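Local coordinates for cucumber basic protein (Cucumis sativus, PDB 2CBP), which probably carries electrons by means of a single type 1 copper ion, as a blue copper protein of the phytocyanin family, at residues Y3-G6 with G10-F13; D28-N33 with M89-N94; H39-V44 with G64-K69; V43-G48 with N53-A58; G47-C52 with Y76-F81. All coordinates share one frame; numbering follows the deposited sequence.

Interaction 1 (Y3-G6 with G10-F13); sequences YVVG and GWTF
Val5 lays its CG1 methyl against the six-membered ring of Trp11, CG1 to CE3 3.8 Å, the two side chains running side by side in the same direction into the core. CG1 stands anti to the backbone N (chi1 177°), which turns it toward the indole; the ring meets it obliquely. Beside this apolar pair the main chains come close without a direct N-H bond between them. Val5 O comes 3.2 Å from Gly10 C and takes a CA-H...O contact from Gly10 CA (3.3 Å). In return Gly6 CA points a C-H almost straight at Gly10 O, 3.5 Å away with an angle of 165° at the hydrogen. One water bridges the contact, donating to both Gly6 O (2.9 Å) and Gly10 O (2.8 Å). Gly6 and Gly10 both have positive phi, and at Gly6 the absence of a side chain leaves room for Gly10 O. Trp11 is anchored further in: its NE1 is hydrogen-bonded to Asn40 O, its ring meets Phe32 and Tyr34 edge-to-face, and its side chain lies against Met89. The contact thus joins the residues that follow strand 2-4 to a loop whose tryptophan packs beside the type 1 copper site of this cupredoxin fold.

Interaction 2 (D28-N33 with M89-N94); sequences DILLFN and MKIAVN
Leu30 O takes a short backbone hydrogen bond from Ile68 N, holding Leu30 in its sheet while its side chain reaches across the core to Ile91. This is the inside of the cupredoxin beta sandwich: strand 29-33 belongs to one sheet and strand 90-94 to the other. Their axes pass 11.2 Å apart and run nearly antiparallel, 165° between N-to-C directions. At that spacing the backbones cannot pair, and the layer between them is filled by four buried apolar side chains, Leu30 and Phe32 on one side, Ile91 and Val93 on the other.

Ile91 is the hub. Its CG1 is wedged between the backbone N and the carbonyl carbon (chi1 56°), and with chi2 extended, CD1 is carried toward the opposite sheet. That methyl meets Leu30 CD1 tip to tip at 4.0 Å and also approaches the far end of the Phe32 ring obliquely, 4.0 Å from Phe32 CZ. The Phe32 ring also meets the ring of Phe77, from the strand beside 90-94; a backbone hydrogen bond ties Phe77 to Ile91. Just before strand 90-94 comes Met89, one of the four residues of the copper site, which takes no part in this packing. Toward the other end of the sandwich, the same Leu30 CD1 also rests on Val93 CG1, at a looser 4.3 Å.

Interaction 3 (H39-V44 with G64-K69); sequences HNVVVV and GRDQIK. With CU (copper (II) ion), chain B.
The carboxylate of Asp66 comes across the core from the direction opposite to Val41 and sets OD2 3.7 Å from Val41 CG2, a carboxylate oxygen against a methyl. Both oxygens have partners: OD2 is hydrogen-bonded to Tyr34 OH and OD1 to Ser63 OG, which satisfies both buried oxygens, fixes the rotation of the group and would help to stabilise a negative charge there. The second flat group, the imidazole of His39, binds the copper ion through ND1 at 1.9 Å. It meets Phe13 edge-to-face, and the ring of His84, another copper ligand, is inclined to it by about 60°.

Val41 divides its two methyls between two neighbours. CG1, anti to the backbone N (chi1 176°), packs on Ile68 CD1 at 3.9 Å, whereas CG2 faces the aspartate. The side chains of Val41 and Ile68 run past one another in opposed directions, and their terminal methyls CG1 and CD1 touch. Two residues upstream of Val41, the same segment supplies the histidine ligand of the type 1 site.

Val41 and Ile68 also both touch Phe32. Strand 41-44 lies in the four-stranded sheet between strands 59-61 and 73-78, and strand 65-69 is an edge strand of the three-stranded sheet, beside strand 29-33; the contact joins the two sheets, with Tyr61 of strand 59-61 touching Asp66 and Ile68.

Interaction 4 (V43-G48 with N53-A58); sequences VVNQGG and NTPAGA
Asn53 N and Gly48 O make the hydrogen bond between the two segments, a weak one at 3.3 Å and bent to 132°. A firmer bond lies within 43-48: Asn45, at the N-cap of helix 46-51, accepts from Gly48 N through OD1 at 3.0 Å, with the donor tilted 23° from the carbonyl plane. The other segment has its own closure, a type II beta turn from Pro55 to Ala58 with Gly57 at positive phi, in which Ala58 N donates to Pro55 O.

Carbon-to-oxygen contacts come next. Gly48 CA is pressed close to Asn53 O, 3.0 Å, an approach that the lack of a side chain at Gly48 allows. Pro55 CG lies 3.5 Å from Asn45 OD1, so the capping oxygen has a ring carbon beside it as well as its N-H donor. Ala58 CB stands at the same distance from Val43 O.

Apolar packing centres on Pro55. Its CD meets Val44 CG1 at 3.5 Å, tighter than ordinary van der Waals contact, with the two side chains crossing at about a right angle. Val44 CG1 is anti to the carbonyl carbon (chi1 -61°), which turns that methyl to the proline; Ala58 CB touches it more loosely.

The contact folds the loop after helix 46-51 back over the strand-to-helix junction, at the surface and well away from the copper. With its direct polar link weak, it probably relies largely on proline and methyl packing, with each half held by its own local bond.

Interaction 5 (G47-C52 with Y76-F81); sequences GGFSTC and YFICNF. With CU (copper (II) ion), chain B.
Phe49 offers one ring face to Tyr76 CD1, which stands 3.6 Å from Phe49 CG, offset toward the rim of the phenylalanine. The rings meet obliquely, planes at 47° and centroids 5.3 Å apart. At the edge of the Phe49 ring lies Phe77 O, 4.2 Å from Phe49 CD1, while Ile78 CG2 approaches the ring obliquely and lies 4.2 Å from Phe49 CA. Phe49 carries CG anti to its own N (chi1 171°), which lowers the ring from the helix onto strand 76-78.

The next shell secures the helix itself. Gly47 O accepts from Thr51 N and from Thr51 OG1, both at 2.9 Å, from opposite faces of its plane. Beyond Thr51 the helix ends at Cys52, whose phi is positive and whose SG forms the disulfide with Cys85. Lys90 of the adjoining strand makes a cation-pi contact with the Phe49 ring, and its NZ is hydrogen-bonded to Phe49 O; these two links help to position the helix.

Following Ile78 the strand gives way to Cys79, whose SG binds copper at 2.2 Å; Asn80 links back to Asn40 and Thr54. The contact between the helix and the strand leading to the cysteine ligand is largely apolar, while the ammonium of Lys90, probably stabilised by both carbonyl and ring, adds an electrostatic tie from the neighbouring strand.

In the fold
From the N terminus, interaction 1 closes first, a short loop from strand 2-4 to residues 10-13, before any other contact opens. Interaction 2 starts on strand 29-33 and is completed only at 89-94, enclosing interactions 3, 4 and 5. Within it, 39-44 waits for 64-69 (interaction 3), and interaction 4, which shares Val43 and Val44 with 3, closes within that span. Interaction 5, starting from Gly47 and Gly48 that 4 also uses, ends at 76-81 and so crosses interaction 3. Interactions 2 and 3 join the two sheets, 5 sets the helix on the four-stranded sheet, and 4 folds the following loop back on the strand-to-helix junction. Interactions 3, 5 and 2 contribute His39, Cys79 and Met89 to the copper site.

Interaction 1 (Y3-G6 with G10-F13)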
# COMPACT_ATOMS: atom_id res chain seq x y z
N TYR A 3 -3.95 -2.48 11.19
CA TYR A 3 -3.87 -1.06 10.92
C TYR A 3 -4.74 -0.76 9.68
O TYR A 3 -4.66 -1.52 8.71
CB TYR A 3 -2.45 -0.56 10.63
CG TYR A 3 -1.53 -0.76 11.82
CD1 TYR A 3 -0.99 -2.01 12.11
CD2 TYR A 3 -1.24 0.31 12.67
CE1 TYR A 3 -0.16 -2.21 13.20
CE2 TYR A 3 -0.41 0.12 13.78
CZ TYR A 3 0.12 -1.14 14.03
OH TYR A 3 0.93 -1.34 15.12
N VAL A 4 -5.48 0.32 9.80
CA VAL A 4 -6.33 0.76 8.69
C VAL A 4 -5.54 1.89 7.99
O VAL A 4 -5.34 2.99 8.52
CB VAL A 4 -7.73 1.17 9.15
CG1 VAL A 4 -8.62 1.55 7.95
CG2 VAL A 4 -8.38 0.11 10.02
N VAL A 5 -5.06 1.54 6.82
CA VAL A 5 -4.29 2.49 6.00
C VAL A 5 -5.08 3.75 5.70
O VAL A 5 -6.20 3.70 5.14
CB VAL A 5 -3.86 1.77 4.69
CG1 VAL A 5 -3.11 2.76 3.78
CG2 VAL A 5 -3.07 0.52 4.96
N GLY A 6 -4.51 4.89 6.04
CA GLY A 6 -5.10 6.20 5.84
C GLY A 6 -6.17 6.56 6.86
O GLY A 6 -6.85 7.62 6.73
N GLY A 10 -9.23 6.18 4.43
CA GLY A 10 -8.93 4.97 3.73
C GLY A 10 -7.72 5.18 2.78
O GLY A 10 -6.99 6.15 2.94
N TRP A 11 -7.61 4.25 1.88
CA TRP A 11 -6.55 4.17 0.84
C TRP A 11 -6.91 5.22 -0.21
O TRP A 11 -7.90 5.05 -0.91
CB TRP A 11 -6.42 2.77 0.33
CG TRP A 11 -5.49 2.40 -0.75
CD1 TRP A 11 -5.79 1.72 -1.89
CD2 TRP A 11 -4.08 2.66 -0.81
NE1 TRP A 11 -4.66 1.51 -2.68
CE2 TRP A 11 -3.60 2.09 -2.02
CE3 TRP A 11 -3.19 3.29 0.04
CZ2 TRP A 11 -2.27 2.15 -2.39
CZ3 TRP A 11 -1.85 3.35 -0.33
CH2 TRP A 11 -1.40 2.80 -1.53
N THR A 12 -6.11 6.27 -0.22
CA THR A 12 -6.36 7.39 -1.14
C THR A 12 -5.10 8.12 -1.52
O THR A 12 -3.98 7.67 -1.19
CB THR A 12 -7.41 8.26 -0.42
OG1 THR A 12 -7.86 9.18 -1.39
CG2 THR A 12 -6.86 8.95 0.82
N PHE A 13 -5.26 9.24 -2.20
CA PHE A 13 -4.18 10.11 -2.67
C PHE A 13 -3.39 10.77 -1.55
O PHE A 13 -3.89 10.94 -0.43
CB PHE A 13 -4.73 11.18 -3.63
CG PHE A 13 -5.47 10.66 -4.82
CD1 PHE A 13 -4.78 10.23 -5.95
CD2 PHE A 13 -6.87 10.61 -4.82
CE1 PHE A 13 -5.46 9.75 -7.06
CE2 PHE A 13 -7.57 10.13 -5.93
CZ PHE A 13 -6.85 9.70 -7.05
O HOH W 1 -6.74 8.75 4.07

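Interaction 2 (D28-N33 with M89-N94)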
# COMPACT_ATOMS: atom_id res chain seq x y z
N ASP A 28 1.77 -8.43 11.25
CA ASP A 28 0.75 -7.35 11.38
C ASP A 28 -0.01 -7.36 10.04
O ASP A 28 0.48 -7.88 9.01
CB ASP A 28 1.34 -6.01 11.72
CG ASP A 28 1.74 -5.78 13.15
OD1 ASP A 28 1.43 -6.68 14.00
OD2 ASP A 28 2.31 -4.74 13.52
N ILE A 29 -1.20 -6.81 10.07
CA ILE A 29 -2.09 -6.71 8.92
C ILE A 29 -2.41 -5.26 8.57
O ILE A 29 -2.73 -4.43 9.43
CB ILE A 29 -3.43 -7.42 9.17
CG1 ILE A 29 -3.16 -8.90 9.39
CG2 ILE A 29 -4.39 -7.24 8.01
CD1 ILE A 29 -4.31 -9.67 10.03
N LEU A 30 -2.32 -4.99 7.27
CA LEU A 30 -2.66 -3.68 6.73
C LEU A 30 -4.04 -3.90 6.04
O LEU A 30 -4.16 -4.86 5.27
CB LEU A 30 -1.70 -3.11 5.72
CG LEU A 30 -0.28 -2.83 6.17
CD1 LEU A 30 0.42 -2.02 5.12
CD2 LEU A 30 -0.24 -2.15 7.50
N LEU A 31 -4.96 -3.06 6.41
CA LEU A 31 -6.33 -3.11 5.85
C LEU A 31 -6.54 -1.89 4.95
O LEU A 31 -6.45 -0.75 5.40
CB LEU A 31 -7.34 -3.16 6.98
CG LEU A 31 -8.78 -3.50 6.62
CD1 LEU A 31 -9.41 -4.18 7.81
CD2 LEU A 31 -9.57 -2.29 6.20
N PHE A 32 -6.82 -2.19 3.69
CA PHE A 32 -7.02 -1.20 2.64
C PHE A 32 -8.48 -1.10 2.21
O PHE A 32 -9.00 -2.08 1.66
CB PHE A 32 -6.17 -1.58 1.40
CG PHE A 32 -4.68 -1.57 1.55
CD1 PHE A 32 -4.01 -2.65 2.11
CD2 PHE A 32 -3.94 -0.46 1.12
CE1 PHE A 32 -2.62 -2.64 2.26
CE2 PHE A 32 -2.54 -0.44 1.24
CZ PHE A 32 -1.90 -1.54 1.81
N ASN A 33 -9.04 0.07 2.46
CA ASN A 33 -10.42 0.37 2.09
C ASN A 33 -10.48 1.38 0.94
O ASN A 33 -9.91 2.48 1.09
CB ASN A 33 -11.20 0.98 3.26
CG ASN A 33 -11.44 0.05 4.43
OD1 ASN A 33 -11.84 -1.10 4.27
ND2 ASN A 33 -11.22 0.61 5.60
N MET A 89 -0.15 8.08 -4.00
CA MET A 89 -0.96 6.90 -3.62
C MET A 89 -0.01 5.69 -3.60
O MET A 89 0.05 4.85 -4.48
CB MET A 89 -2.19 6.75 -4.49
CG MET A 89 -3.11 5.70 -3.95
SD MET A 89 -4.81 5.92 -4.56
CE MET A 89 -5.54 4.54 -3.59
N LYS A 90 0.81 5.72 -2.54
CA LYS A 90 1.83 4.71 -2.28
C LYS A 90 2.31 4.80 -0.84
O LYS A 90 2.26 5.88 -0.23
CB LYS A 90 3.06 4.95 -3.21
CG LYS A 90 3.66 6.30 -2.95
CD LYS A 90 5.05 6.58 -3.35
CE LYS A 90 5.41 6.45 -4.78
NZ LYS A 90 6.78 7.02 -5.03
N ILE A 91 2.74 3.64 -0.32
CA ILE A 91 3.26 3.58 1.05
C ILE A 91 4.40 2.56 1.10
O ILE A 91 4.46 1.55 0.39
CB ILE A 91 2.28 3.25 2.16
CG1 ILE A 91 1.57 1.95 1.86
CG2 ILE A 91 1.30 4.40 2.39
CD1 ILE A 91 0.66 1.35 2.93
N ALA A 92 5.31 2.89 2.03
CA ALA A 92 6.46 2.01 2.28
C ALA A 92 6.42 1.72 3.81
O ALA A 92 6.27 2.65 4.59
CB ALA A 92 7.76 2.58 1.83
N VAL A 93 6.58 0.43 4.12
CA VAL A 93 6.59 0.02 5.54
C VAL A 93 7.75 -0.96 5.78
O VAL A 93 8.23 -1.64 4.86
CB VAL A 93 5.23 -0.55 5.95
CG1 VAL A 93 4.05 0.32 5.52
CG2 VAL A 93 5.02 -1.97 5.45
N ASN A 94 8.13 -1.02 7.04
CA ASN A 94 9.19 -1.95 7.49
C ASN A 94 8.61 -2.72 8.70
O ASN A 94 8.19 -2.05 9.65
CB ASN A 94 10.51 -1.28 7.85
CG ASN A 94 11.56 -2.36 8.17
OD1 ASN A 94 11.86 -3.21 7.33
ND2 ASN A 94 12.12 -2.28 9.37

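Interaction 3 (H39-V44 with G64-K69)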
# COMPACT_ATOMS: atom_id res chain seq x y z
N HIS A 39 -9.56 2.49 -7.77
CA HIS A 39 -8.25 2.22 -7.15
C HIS A 39 -7.99 0.72 -6.97
O HIS A 39 -8.89 -0.10 -7.05
CB HIS A 39 -8.20 2.88 -5.77
CG HIS A 39 -8.39 4.36 -5.67
ND1 HIS A 39 -7.41 5.29 -6.03
CD2 HIS A 39 -9.48 5.04 -5.19
CE1 HIS A 39 -7.93 6.45 -5.79
NE2 HIS A 39 -9.17 6.36 -5.29
N ASN A 40 -6.73 0.39 -6.72
CA ASN A 40 -6.24 -0.96 -6.49
C ASN A 40 -5.05 -0.84 -5.49
O ASN A 40 -4.64 0.24 -5.09
CB ASN A 40 -5.85 -1.76 -7.75
CG ASN A 40 -4.77 -1.12 -8.58
OD1 ASN A 40 -3.98 -0.28 -8.07
ND2 ASN A 40 -4.70 -1.43 -9.87
N VAL A 41 -4.58 -2.04 -5.15
CA VAL A 41 -3.41 -2.17 -4.24
C VAL A 41 -2.46 -3.09 -5.00
O VAL A 41 -2.86 -4.23 -5.38
CB VAL A 41 -3.80 -2.70 -2.84
CG1 VAL A 41 -2.58 -2.91 -1.95
CG2 VAL A 41 -4.85 -1.84 -2.16
N VAL A 42 -1.25 -2.63 -5.21
CA VAL A 42 -0.23 -3.40 -5.94
C VAL A 42 1.02 -3.52 -5.05
O VAL A 42 1.50 -2.49 -4.53
CB VAL A 42 0.05 -2.75 -7.32
CG1 VAL A 42 0.97 -3.56 -8.22
CG2 VAL A 42 -1.22 -2.34 -8.06
N VAL A 43 1.47 -4.73 -4.93
CA VAL A 43 2.66 -5.07 -4.14
C VAL A 43 3.89 -5.07 -5.06
O VAL A 43 4.04 -5.96 -5.91
CB VAL A 43 2.47 -6.44 -3.44
CG1 VAL A 43 3.64 -6.69 -2.48
CG2 VAL A 43 1.14 -6.53 -2.75
N VAL A 44 4.72 -4.07 -4.81
CA VAL A 44 5.95 -3.90 -5.63
C VAL A 44 7.22 -3.94 -4.80
O VAL A 44 7.18 -4.17 -3.60
CB VAL A 44 5.79 -2.55 -6.40
CG1 VAL A 44 4.59 -2.53 -7.33
CG2 VAL A 44 5.77 -1.35 -5.47
N GLY A 64 -11.52 -4.07 -2.43
CA GLY A 64 -12.15 -2.87 -1.85
C GLY A 64 -11.99 -2.82 -0.32
O GLY A 64 -12.20 -1.81 0.33
N ARG A 65 -11.60 -3.99 0.19
CA ARG A 65 -11.33 -4.20 1.62
C ARG A 65 -10.28 -5.29 1.80
O ARG A 65 -10.61 -6.36 2.34
CB ARG A 65 -12.59 -4.62 2.42
CG ARG A 65 -12.44 -4.41 3.91
CD ARG A 65 -13.43 -5.07 4.76
NE ARG A 65 -14.70 -4.51 4.98
CZ ARG A 65 -15.11 -3.25 5.04
NH1 ARG A 65 -14.25 -2.25 4.86
NH2 ARG A 65 -16.39 -2.96 5.28
N ASP A 66 -9.07 -5.04 1.34
CA ASP A 66 -7.99 -6.02 1.41
C ASP A 66 -7.28 -6.00 2.76
O ASP A 66 -7.01 -4.95 3.31
CB ASP A 66 -6.95 -5.83 0.30
CG ASP A 66 -7.60 -5.59 -1.05
OD1 ASP A 66 -8.34 -6.56 -1.43
OD2 ASP A 66 -7.38 -4.56 -1.65
N GLN A 67 -7.00 -7.23 3.22
CA GLN A 67 -6.28 -7.47 4.48
C GLN A 67 -4.94 -8.13 4.10
O GLN A 67 -4.95 -9.30 3.72
CB GLN A 67 -7.06 -8.33 5.44
CG GLN A 67 -8.26 -7.63 6.04
CD GLN A 67 -8.77 -8.24 7.33
OE1 GLN A 67 -8.11 -8.22 8.38
NE2 GLN A 67 -9.98 -8.78 7.24
N ILE A 68 -3.89 -7.35 4.16
CA ILE A 68 -2.54 -7.82 3.80
C ILE A 68 -1.62 -7.96 5.00
O ILE A 68 -1.32 -7.07 5.77
CB ILE A 68 -1.92 -6.93 2.70
CG1 ILE A 68 -2.92 -6.92 1.54
CG2 ILE A 68 -0.59 -7.50 2.28
CD1 ILE A 68 -2.66 -5.97 0.39
N LYS A 69 -1.18 -9.22 5.17
CA LYS A 69 -0.31 -9.61 6.29
C LYS A 69 1.13 -9.27 5.86
O LYS A 69 1.55 -9.61 4.75
CB LYS A 69 -0.44 -11.06 6.66
CG LYS A 69 -0.06 -11.47 8.08
CD LYS A 69 -0.07 -13.00 8.20
CE LYS A 69 0.19 -13.45 9.63
NZ LYS A 69 1.43 -12.83 10.16
CU CU B . -5.68 4.96 -6.83

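Interaction 4 (V43-G48 with N53-A58)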
# COMPACT_ATOMS: atom_id res chain seq x y z
N VAL A 43 1.47 -4.73 -4.93
CA VAL A 43 2.66 -5.07 -4.14
C VAL A 43 3.89 -5.07 -5.06
O VAL A 43 4.04 -5.96 -5.91
CB VAL A 43 2.47 -6.44 -3.44
CG1 VAL A 43 3.64 -6.69 -2.48
CG2 VAL A 43 1.14 -6.53 -2.75
N VAL A 44 4.72 -4.07 -4.81
CA VAL A 44 5.95 -3.90 -5.63
C VAL A 44 7.22 -3.94 -4.80
O VAL A 44 7.18 -4.17 -3.60
CB VAL A 44 5.79 -2.55 -6.40
CG1 VAL A 44 4.59 -2.53 -7.33
CG2 VAL A 44 5.77 -1.35 -5.47
N ASN A 45 8.32 -3.68 -5.51
CA ASN A 45 9.65 -3.63 -4.85
C ASN A 45 10.02 -2.18 -4.68
O ASN A 45 9.30 -1.24 -5.11
CB ASN A 45 10.63 -4.50 -5.67
CG ASN A 45 10.80 -4.01 -7.10
OD1 ASN A 45 10.30 -2.96 -7.50
ND2 ASN A 45 11.56 -4.79 -7.86
N GLN A 46 11.17 -1.93 -4.02
CA GLN A 46 11.60 -0.54 -3.77
C GLN A 46 11.70 0.29 -5.03
O GLN A 46 11.30 1.47 -5.09
CB GLN A 46 12.88 -0.54 -2.93
CG GLN A 46 13.26 0.90 -2.55
CD GLN A 46 14.42 0.96 -1.58
OE1 GLN A 46 15.22 0.02 -1.50
NE2 GLN A 46 14.52 2.07 -0.86
N GLY A 47 12.21 -0.31 -6.10
CA GLY A 47 12.38 0.33 -7.40
C GLY A 47 11.10 0.84 -8.02
O GLY A 47 10.99 1.98 -8.53
N GLY A 48 10.11 -0.03 -7.99
CA GLY A 48 8.77 0.23 -8.51
C GLY A 48 8.11 1.32 -7.69
O GLY A 48 7.43 2.23 -8.22
N ASN A 53 6.64 2.39 -11.37
CA ASN A 53 6.62 1.40 -12.45
C ASN A 53 6.28 0.04 -11.79
O ASN A 53 6.94 -0.29 -10.81
CB ASN A 53 7.91 1.36 -13.24
CG ASN A 53 8.17 2.55 -14.12
OD1 ASN A 53 7.34 3.09 -14.86
ND2 ASN A 53 9.41 3.02 -14.05
N THR A 54 5.30 -0.65 -12.32
CA THR A 54 4.87 -1.97 -11.81
C THR A 54 5.75 -3.08 -12.40
O THR A 54 5.77 -3.30 -13.63
CB THR A 54 3.38 -2.26 -12.15
OG1 THR A 54 2.58 -1.23 -11.65
CG2 THR A 54 2.94 -3.58 -11.52
N PRO A 55 6.45 -3.78 -11.52
CA PRO A 55 7.30 -4.89 -11.93
C PRO A 55 6.43 -6.03 -12.47
O PRO A 55 5.27 -6.20 -12.02
CB PRO A 55 8.03 -5.32 -10.65
CG PRO A 55 7.83 -4.23 -9.62
CD PRO A 55 6.49 -3.61 -10.03
N ALA A 56 7.00 -6.80 -13.39
CA ALA A 56 6.30 -7.95 -13.96
C ALA A 56 5.94 -8.93 -12.82
O ALA A 56 6.82 -9.24 -11.99
CB ALA A 56 7.18 -8.71 -14.96
N GLY A 57 4.71 -9.37 -12.82
CA GLY A 57 4.24 -10.34 -11.83
C GLY A 57 3.80 -9.82 -10.48
O GLY A 57 3.46 -10.64 -9.59
N ALA A 58 3.81 -8.52 -10.36
CA ALA A 58 3.37 -7.87 -9.10
C ALA A 58 1.93 -8.30 -8.81
O ALA A 58 1.08 -8.33 -9.72
CB ALA A 58 3.52 -6.37 -9.30

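Interaction 5 (G47-C52 with Y76-F81)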
# COMPACT_ATOMS: atom_id res chain seq x y z
N GLY A 47 12.21 -0.31 -6.10
CA GLY A 47 12.38 0.33 -7.40
C GLY A 47 11.10 0.84 -8.02
O GLY A 47 10.99 1.98 -8.53
N GLY A 48 10.11 -0.03 -7.99
CA GLY A 48 8.77 0.23 -8.51
C GLY A 48 8.11 1.32 -7.69
O GLY A 48 7.43 2.23 -8.22
N PHE A 49 8.35 1.25 -6.38
CA PHE A 49 7.78 2.24 -5.46
C PHE A 49 8.31 3.63 -5.85
O PHE A 49 7.55 4.61 -5.91
CB PHE A 49 8.07 1.94 -4.01
CG PHE A 49 7.72 2.97 -2.99
CD1 PHE A 49 6.41 3.03 -2.44
CD2 PHE A 49 8.66 3.89 -2.55
CE1 PHE A 49 6.08 3.98 -1.49
CE2 PHE A 49 8.33 4.84 -1.60
CZ PHE A 49 7.06 4.91 -1.06
N SER A 50 9.61 3.67 -6.08
CA SER A 50 10.26 4.94 -6.41
C SER A 50 9.90 5.48 -7.77
O SER A 50 9.68 6.71 -7.86
CB SER A 50 11.78 4.81 -6.24
OG SER A 50 12.10 4.67 -4.85
N THR A 51 9.83 4.65 -8.79
CA THR A 51 9.53 5.13 -10.15
C THR A 51 8.07 5.05 -10.57
O THR A 51 7.72 5.51 -11.67
CB THR A 51 10.40 4.33 -11.15
OG1 THR A 51 9.95 2.98 -11.05
CG2 THR A 51 11.89 4.45 -10.85
N CYS A 52 7.26 4.42 -9.75
CA CYS A 52 5.84 4.23 -10.04
C CYS A 52 5.70 3.31 -11.24
O CYS A 52 4.74 3.42 -12.02
CB CYS A 52 5.15 5.59 -10.22
SG CYS A 52 4.88 6.39 -8.64
N TYR A 76 6.33 -2.57 0.02
CA TYR A 76 5.98 -1.41 -0.79
C TYR A 76 4.66 -1.68 -1.54
O TYR A 76 4.49 -2.74 -2.15
CB TYR A 76 7.13 -1.12 -1.78
CG TYR A 76 8.47 -0.85 -1.10
CD1 TYR A 76 8.78 0.43 -0.63
CD2 TYR A 76 9.40 -1.87 -0.94
CE1 TYR A 76 9.99 0.69 0.00
CE2 TYR A 76 10.63 -1.63 -0.32
CZ TYR A 76 10.92 -0.36 0.14
OH TYR A 76 12.14 -0.15 0.74
N PHE A 77 3.78 -0.70 -1.43
CA PHE A 77 2.46 -0.75 -2.05
C PHE A 77 2.20 0.56 -2.82
O PHE A 77 2.48 1.67 -2.36
CB PHE A 77 1.30 -0.95 -1.03
CG PHE A 77 1.51 -2.07 -0.07
CD1 PHE A 77 2.24 -1.83 1.12
CD2 PHE A 77 1.04 -3.34 -0.35
CE1 PHE A 77 2.49 -2.88 2.00
CE2 PHE A 77 1.28 -4.41 0.54
CZ PHE A 77 2.01 -4.15 1.70
N ILE A 78 1.58 0.35 -3.99
CA ILE A 78 1.20 1.51 -4.81
C ILE A 78 -0.19 1.22 -5.40
O ILE A 78 -0.65 0.08 -5.38
CB ILE A 78 2.15 1.81 -5.96
CG1 ILE A 78 2.06 0.71 -7.01
CG2 ILE A 78 3.60 1.98 -5.53
CD1 ILE A 78 2.92 0.89 -8.27
N CYS A 79 -0.78 2.29 -5.90
CA CYS A 79 -2.07 2.19 -6.63
C CYS A 79 -1.56 2.40 -8.09
O CYS A 79 -0.85 3.42 -8.24
CB CYS A 79 -3.12 3.17 -6.25
SG CYS A 79 -4.49 3.27 -7.44
N ASN A 80 -1.84 1.50 -9.01
CA ASN A 80 -1.31 1.71 -10.37
C ASN A 80 -2.28 2.26 -11.40
O ASN A 80 -1.92 2.23 -12.61
CB ASN A 80 -0.44 0.56 -10.85
CG ASN A 80 -1.20 -0.65 -11.34
OD1 ASN A 80 -2.43 -0.66 -11.33
ND2 ASN A 80 -0.43 -1.64 -11.75
N PHE A 81 -3.38 2.81 -11.02
CA PHE A 81 -4.32 3.53 -11.91
C PHE A 81 -3.47 4.70 -12.42
O PHE A 81 -2.59 5.22 -11.71
CB PHE A 81 -5.54 4.02 -11.13
CG PHE A 81 -6.68 3.03 -11.09
CD1 PHE A 81 -6.53 1.78 -10.54
CD2 PHE A 81 -7.91 3.40 -11.63
CE1 PHE A 81 -7.61 0.87 -10.51
CE2 PHE A 81 -8.99 2.52 -11.61
CZ PHE A 81 -8.83 1.27 -11.07
CU CU B . -5.68 4.96 -6.83